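Local coordinates for putative uncharacterized protein (Ustilago maydis, PDB 4GNX) that binds single-stranded DNA as an OB-fold subunit of the replication protein A complex, probably protecting the strand during DNA replication, at residues C[137-142]-C[196-201]; C[121-126]-C[167-172]. All coordinates share one frame; numbering follows the deposited sequence.

Contact 1 of 2, residues C[137-142]-C[196-201]; sequences DVIGIL and KPVLAF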
loop_
_atom_site.group_PDB
_atom_site.type_symbol
_atom_site.label_atom_id
_atom_site.label_comp_id
_atom_site.label_asym_id
_atom_site.label_seq_id
_atom_site.Cartn_x
_atom_site.Cartn_y
_atom_site.Cartn_z
ATOM N N ASP C 137 3.452 16.642 -14.534
ATOM C CA ASP C 137 3.874 18.003 -14.868
ATOM C C ASP C 137 2.730 18.827 -15.439
ATOM O O ASP C 137 2.022 18.362 -16.324
ATOM C CB ASP C 137 5.009 17.971 -15.883
ATOM C CG ASP C 137 6.319 17.511 -15.284
ATOM O OD1 ASP C 137 6.385 17.335 -14.047
ATOM O OD2 ASP C 137 7.285 17.323 -16.060
ATOM N N VAL C 138 2.567 20.055 -14.952
ATOM C CA VAL C 138 1.462 20.920 -15.386
ATOM C C VAL C 138 1.906 22.363 -15.609
ATOM O O VAL C 138 2.604 22.934 -14.775
ATOM C CB VAL C 138 0.288 20.905 -14.370
ATOM C CG1 VAL C 138 -0.634 22.101 -14.556
ATOM C CG2 VAL C 138 -0.506 19.610 -14.471
ATOM N N ILE C 139 1.494 22.931 -16.745
ATOM C CA ILE C 139 1.599 24.374 -17.002
ATOM C C ILE C 139 0.218 25.019 -17.245
ATOM O O ILE C 139 -0.706 24.370 -17.749
ATOM C CB ILE C 139 2.567 24.680 -18.172
ATOM C CG1 ILE C 139 2.958 26.167 -18.177
ATOM C CG2 ILE C 139 1.989 24.196 -19.502
ATOM C CD1 ILE C 139 4.128 26.502 -19.072
ATOM N N GLY C 140 0.083 26.291 -16.876
ATOM C CA GLY C 140 -1.163 27.030 -17.072
ATOM C C GLY C 140 -1.116 28.435 -16.510
ATOM O O GLY C 140 -0.155 28.817 -15.834
ATOM N N ILE C 141 -2.159 29.208 -16.796
ATOM C CA ILE C 141 -2.287 30.558 -16.268
ATOM C C ILE C 141 -2.830 30.467 -14.856
ATOM O O ILE C 141 -3.767 29.711 -14.596
ATOM C CB ILE C 141 -3.240 31.432 -17.124
ATOM C CG1 ILE C 141 -2.783 31.499 -18.602
ATOM C CG2 ILE C 141 -3.405 32.826 -16.527
ATOM C CD1 ILE C 141 -1.629 32.439 -18.908
ATOM N N LEU C 142 -2.214 31.217 -13.944
ATOM C CA LEU C 142 -2.775 31.452 -12.615
ATOM C C LEU C 142 -3.945 32.422 -12.737
ATOM O O LEU C 142 -3.795 33.533 -13.253
ATOM C CB LEU C 142 -1.727 32.037 -11.664
ATOM C CG LEU C 142 -2.242 32.558 -10.314
ATOM C CD1 LEU C 142 -2.546 31.410 -9.368
ATOM C CD2 LEU C 142 -1.257 33.528 -9.678
ATOM N N LYS C 196 -1.935 37.838 -13.791
ATOM C CA LYS C 196 -2.166 36.597 -14.552
ATOM C C LYS C 196 -0.920 35.904 -15.135
ATOM O O LYS C 196 -0.835 35.688 -16.351
ATOM C CB LYS C 196 -3.199 36.858 -15.656
ATOM C CG LYS C 196 -4.569 36.262 -15.387
ATOM C CD LYS C 196 -5.387 37.020 -14.358
ATOM C CE LYS C 196 -6.636 36.217 -14.044
ATOM N NZ LYS C 196 -7.450 36.796 -12.942
ATOM N N PRO C 197 0.036 35.525 -14.268
ATOM C CA PRO C 197 1.272 34.974 -14.795
ATOM C C PRO C 197 1.072 33.549 -15.311
ATOM O O PRO C 197 0.031 32.934 -15.059
ATOM C CB PRO C 197 2.181 34.962 -13.569
ATOM C CG PRO C 197 1.247 34.712 -12.431
ATOM C CD PRO C 197 -0.043 35.391 -12.798
ATOM N N VAL C 198 2.055 33.037 -16.039
ATOM C CA VAL C 198 2.095 31.614 -16.324
ATOM C C VAL C 198 2.910 30.955 -15.225
ATOM O O VAL C 198 3.971 31.459 -14.843
ATOM C CB VAL C 198 2.710 31.300 -17.705
ATOM C CG1 VAL C 198 2.645 29.803 -17.981
ATOM C CG2 VAL C 198 1.988 32.070 -18.802
ATOM N N LEU C 199 2.395 29.842 -14.710
ATOM C CA LEU C 199 3.121 29.033 -13.737
ATOM C C LEU C 199 3.365 27.637 -14.272
ATOM O O LEU C 199 2.454 27.005 -14.825
ATOM C CB LEU C 199 2.355 28.939 -12.431
ATOM C CG LEU C 199 2.043 30.247 -11.718
ATOM C CD1 LEU C 199 1.335 29.955 -10.400
ATOM C CD2 LEU C 199 3.301 31.074 -11.499
ATOM N N ALA C 200 4.598 27.165 -14.093
ATOM C CA ALA C 200 5.028 25.864 -14.605
ATOM C C ALA C 200 5.426 24.936 -13.459
ATOM O O ALA C 200 6.282 25.275 -12.642
ATOM C CB ALA C 200 6.182 26.036 -15.584
ATOM N N PHE C 201 4.813 23.762 -13.408
ATOM C CA PHE C 201 5.043 22.837 -12.310
ATOM C C PHE C 201 5.721 21.533 -12.719
ATOM O O PHE C 201 5.293 20.870 -13.679
ATOM C CB PHE C 201 3.729 22.542 -11.604
ATOM C CG PHE C 201 3.181 23.711 -10.848
ATOM C CD1 PHE C 201 2.386 24.661 -11.480
ATOM C CD2 PHE C 201 3.464 23.874 -9.497
ATOM C CE1 PHE C 201 1.882 25.751 -10.782
ATOM C CE2 PHE C 201 2.955 24.961 -8.795
ATOM C CZ PHE C 201 2.166 25.903 -9.441
#

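Contact 2 of 2, residues C[121-126]-C[167-172]; sequences FVRINE and LVDQGN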
loop_
_atom_site.group_PDB
_atom_site.type_symbol
_atom_site.label_atom_id
_atom_site.label_comp_id
_atom_site.label_asym_id
_atom_site.label_seq_id
_atom_site.Cartn_x
_atom_site.Cartn_y
_atom_site.Cartn_z
ATOM N N PHE C 121 4.337 17.760 -19.965
ATOM C CA PHE C 121 3.138 18.443 -19.528
ATOM C C PHE C 121 1.855 17.694 -19.810
ATOM O O PHE C 121 1.659 17.130 -20.884
ATOM C CB PHE C 121 3.056 19.834 -20.129
ATOM C CG PHE C 121 3.977 20.815 -19.492
ATOM C CD1 PHE C 121 3.970 20.998 -18.120
ATOM C CD2 PHE C 121 4.844 21.566 -20.262
ATOM C CE1 PHE C 121 4.819 21.910 -17.521
ATOM C CE2 PHE C 121 5.693 22.485 -19.674
ATOM C CZ PHE C 121 5.681 22.659 -18.301
ATOM N N VAL C 122 0.984 17.714 -18.816
ATOM C CA VAL C 122 -0.359 17.195 -18.940
ATOM C C VAL C 122 -1.291 18.405 -18.942
ATOM O O VAL C 122 -1.246 19.232 -18.019
ATOM C CB VAL C 122 -0.693 16.262 -17.753
ATOM C CG1 VAL C 122 -2.112 15.723 -17.862
ATOM C CG2 VAL C 122 0.311 15.123 -17.660
ATOM N N ARG C 123 -2.108 18.522 -19.990
ATOM C CA ARG C 123 -3.098 19.594 -20.064
ATOM C C ARG C 123 -4.146 19.354 -18.989
ATOM O O ARG C 123 -4.495 18.208 -18.714
ATOM C CB ARG C 123 -3.754 19.668 -21.448
ATOM C CG ARG C 123 -2.793 19.509 -22.620
ATOM C CD ARG C 123 -2.952 20.593 -23.687
ATOM N NE ARG C 123 -2.665 21.929 -23.158
ATOM C CZ ARG C 123 -1.461 22.366 -22.779
ATOM N NH1 ARG C 123 -0.389 21.581 -22.858
ATOM N NH2 ARG C 123 -1.330 23.603 -22.306
ATOM N N ILE C 124 -4.631 20.434 -18.378
ATOM C CA ILE C 124 -5.628 20.370 -17.291
ATOM C C ILE C 124 -6.833 19.449 -17.595
ATOM O O ILE C 124 -7.326 18.752 -16.700
ATOM C CB ILE C 124 -6.148 21.779 -16.894
ATOM C CG1 ILE C 124 -5.009 22.808 -16.782
ATOM C CG2 ILE C 124 -7.004 21.724 -15.636
ATOM C CD1 ILE C 124 -4.027 22.570 -15.667
ATOM N N ASN C 125 -7.307 19.446 -18.842
ATOM C CA ASN C 125 -8.408 18.558 -19.231
ATOM C C ASN C 125 -8.040 17.064 -19.287
ATOM O O ASN C 125 -8.919 16.205 -19.276
ATOM C CB ASN C 125 -9.080 19.025 -20.538
ATOM C CG ASN C 125 -8.085 19.510 -21.577
ATOM O OD1 ASN C 125 -7.298 20.426 -21.328
ATOM N ND2 ASN C 125 -8.127 18.904 -22.754
ATOM N N GLU C 126 -6.746 16.760 -19.323
ATOM C CA GLU C 126 -6.276 15.375 -19.456
ATOM C C GLU C 126 -6.011 14.702 -18.100
ATOM O O GLU C 126 -5.877 13.476 -18.017
ATOM C CB GLU C 126 -5.023 15.327 -20.336
ATOM C CG GLU C 126 -5.091 16.250 -21.550
ATOM C CD GLU C 126 -4.072 15.925 -22.636
ATOM O OE1 GLU C 126 -2.854 15.871 -22.324
ATOM O OE2 GLU C 126 -4.492 15.746 -23.809
ATOM N N LEU C 167 -5.630 27.164 -11.505
ATOM C CA LEU C 167 -4.893 27.122 -12.764
ATOM C C LEU C 167 -5.828 26.800 -13.893
ATOM O O LEU C 167 -6.787 26.058 -13.700
ATOM C CB LEU C 167 -3.787 26.075 -12.710
ATOM C CG LEU C 167 -2.780 26.276 -11.585
ATOM C CD1 LEU C 167 -1.948 25.015 -11.445
ATOM C CD2 LEU C 167 -1.904 27.491 -11.844
ATOM N N VAL C 168 -5.532 27.351 -15.068
ATOM C CA VAL C 168 -6.407 27.275 -16.237
ATOM C C VAL C 168 -5.572 27.067 -17.509
ATOM O O VAL C 168 -4.478 27.627 -17.636
ATOM C CB VAL C 168 -7.249 28.570 -16.355
ATOM C CG1 VAL C 168 -7.761 28.774 -17.766
ATOM C CG2 VAL C 168 -8.410 28.558 -15.374
ATOM N N ASP C 169 -6.075 26.249 -18.435
ATOM C CA ASP C 169 -5.485 26.178 -19.775
ATOM C C ASP C 169 -6.508 26.159 -20.930
ATOM O O ASP C 169 -7.722 26.227 -20.703
ATOM C CB ASP C 169 -4.448 25.038 -19.880
ATOM C CG ASP C 169 -5.074 23.647 -20.050
ATOM O OD1 ASP C 169 -6.286 23.522 -20.337
ATOM O OD2 ASP C 169 -4.324 22.657 -19.894
ATOM N N GLN C 170 -5.997 26.071 -22.159
ATOM C CA GLN C 170 -6.808 26.083 -23.385
ATOM C C GLN C 170 -7.992 25.126 -23.302
ATOM O O GLN C 170 -8.996 25.314 -23.989
ATOM C CB GLN C 170 -5.960 25.729 -24.618
ATOM C CG GLN C 170 -4.619 26.449 -24.725
ATOM C CD GLN C 170 -3.483 25.744 -23.981
ATOM O OE1 GLN C 170 -3.709 24.992 -23.034
ATOM N NE2 GLN C 170 -2.252 25.997 -24.406
ATOM N N GLY C 171 -7.866 24.102 -22.459
ATOM C CA GLY C 171 -8.927 23.124 -22.254
ATOM C C GLY C 171 -10.199 23.719 -21.679
ATOM O O GLY C 171 -11.238 23.058 -21.672
ATOM N N ASN C 172 -10.113 24.970 -21.214
ATOM C CA ASN C 172 -11.222 25.689 -20.560
ATOM C C ASN C 172 -11.658 25.064 -19.236
ATOM O O ASN C 172 -12.788 25.275 -18.780
ATOM C CB ASN C 172 -12.428 25.869 -21.499
ATOM C CG ASN C 172 -12.287 27.066 -22.421
ATOM O OD1 ASN C 172 -11.209 27.339 -22.940
ATOM N ND2 ASN C 172 -13.389 27.785 -22.635
#

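Contact 1 of 2, residues C[137-142]-C[196-201]
Ile141 and Val198 face each other as a non-hydrogen-bonded pair of an antiparallel ladder, with Ile141 CD1 lying 3.6 Å from Val198 CG2. Val198 turns its other branch to the next residue along this face: its CG1, anti to the backbone N (chi1 -177°), is 3.7 Å from Ile139 CG1, and the two side chains meet at a slant. Ile139 CD1 reaches on to Ala200 CB at 4.1 Å. Helix 229-242 covers this face, with Leu234 on Ile139 and Tyr238 on Ile141. On the face of Val138 and Phe201, the Phe201 ring presents its edge to Val138 O, while Leu142 CB rests on Leu199 CD1 at 3.9 Å. Leu142 CD2 lies beside Pro197 CG and CD, 3.8 Å from Pro197 CD, the two side chains crossing obliquely. Five backbone hydrogen bonds join the two segments, the shortest from Phe201 N to Val138 O at 2.7 Å; the last, from Leu142 N to Pro197 O, extends the pairing to Pro197, just before the start of strand 198-207. Asp137 turns its carboxylate to Lys202 and Gly203. The pairing joins the first strand, 135-152, to strand 198-207 in the curled sheet of an OB-fold beta-barrel.

Contact 2 of 2, residues C[121-126]-C[167-172]
Asp169 and Ile124 form the close-packed part of this contact. Asp169 OD2 accepts a hydrogen bond from Ile124 N at 2.7 Å, the donor standing above the carboxylate plane, 36° out of it. The two side chains run past each other in opposite directions, and Ile124 CG1 lies alongside the Asp169 carboxylate. The other oxygen is used within its own loop: Asp169 OD1 accepts from Gly171 N at 2.7 Å and closes an Asx turn, inside a type I beta turn from Asp169 to Asn172. With CG set between its backbone N and carbonyl carbon (chi1 79°), the Asp169 carboxylate can serve both segments at once, tying Ile124, at the start of a stretch with helical backbone angles, to the loop that follows strand 159-168.

Toward solvent the contact becomes looser and rests on long, partly exposed side chains. Arg123, bent at chi2 and chi3, offers NE and NH2 side-on to a single atom, Gln170 OE1. The bond from NH2, 2.8 Å to Gln170 OE1, lies in the amide carbonyl plane on a lone pair; the one from NE comes from above that plane and is longer. The guanidinium and amide planes stand 71° apart. Arg123 NE also makes a long salt bridge of 3.7 Å to Asp169 OD2, which lies well out of the guanidinium plane, so charge alone acts there. Asn125, also partly exposed, sets OD1 against Gly171 CA, its amide standing steeply to the carboxylate of Asp169.

Around this loop pairing, Leu234 of helix 229-242 touches both Asp169 and Gln170, and Trp237 of the same helix meets Val168. Ile124 also touches Val138 of strand 135-152 and Val175 of strand 174-180, and Leu167 packs on Leu177 of the latter strand.

How the contacts relate
Contacts 1 and 2 have centres 10 Å apart and meet along strand 135-152, whose segment 137-142 pairs with 196-201 in contact 1 and touches both segments of contact 2. Two probable backbone hydrogen bonds join them: Asp137 O to Val122 N at 2.8 Å and Ile141 N to Val168 O at 2.9 Å. Phe121 also packs on this strand, its CD1 3.4 Å from Ile139 N. Leu234 of helix 229-242 touches Ile139 of contact 1 and Asp169 of contact 2. Both lie in the same OB domain, with nearest atoms about 12 Å (contact 1) and 13 Å (contact 2) from the bound nucleic acid, so neither touches the DNA.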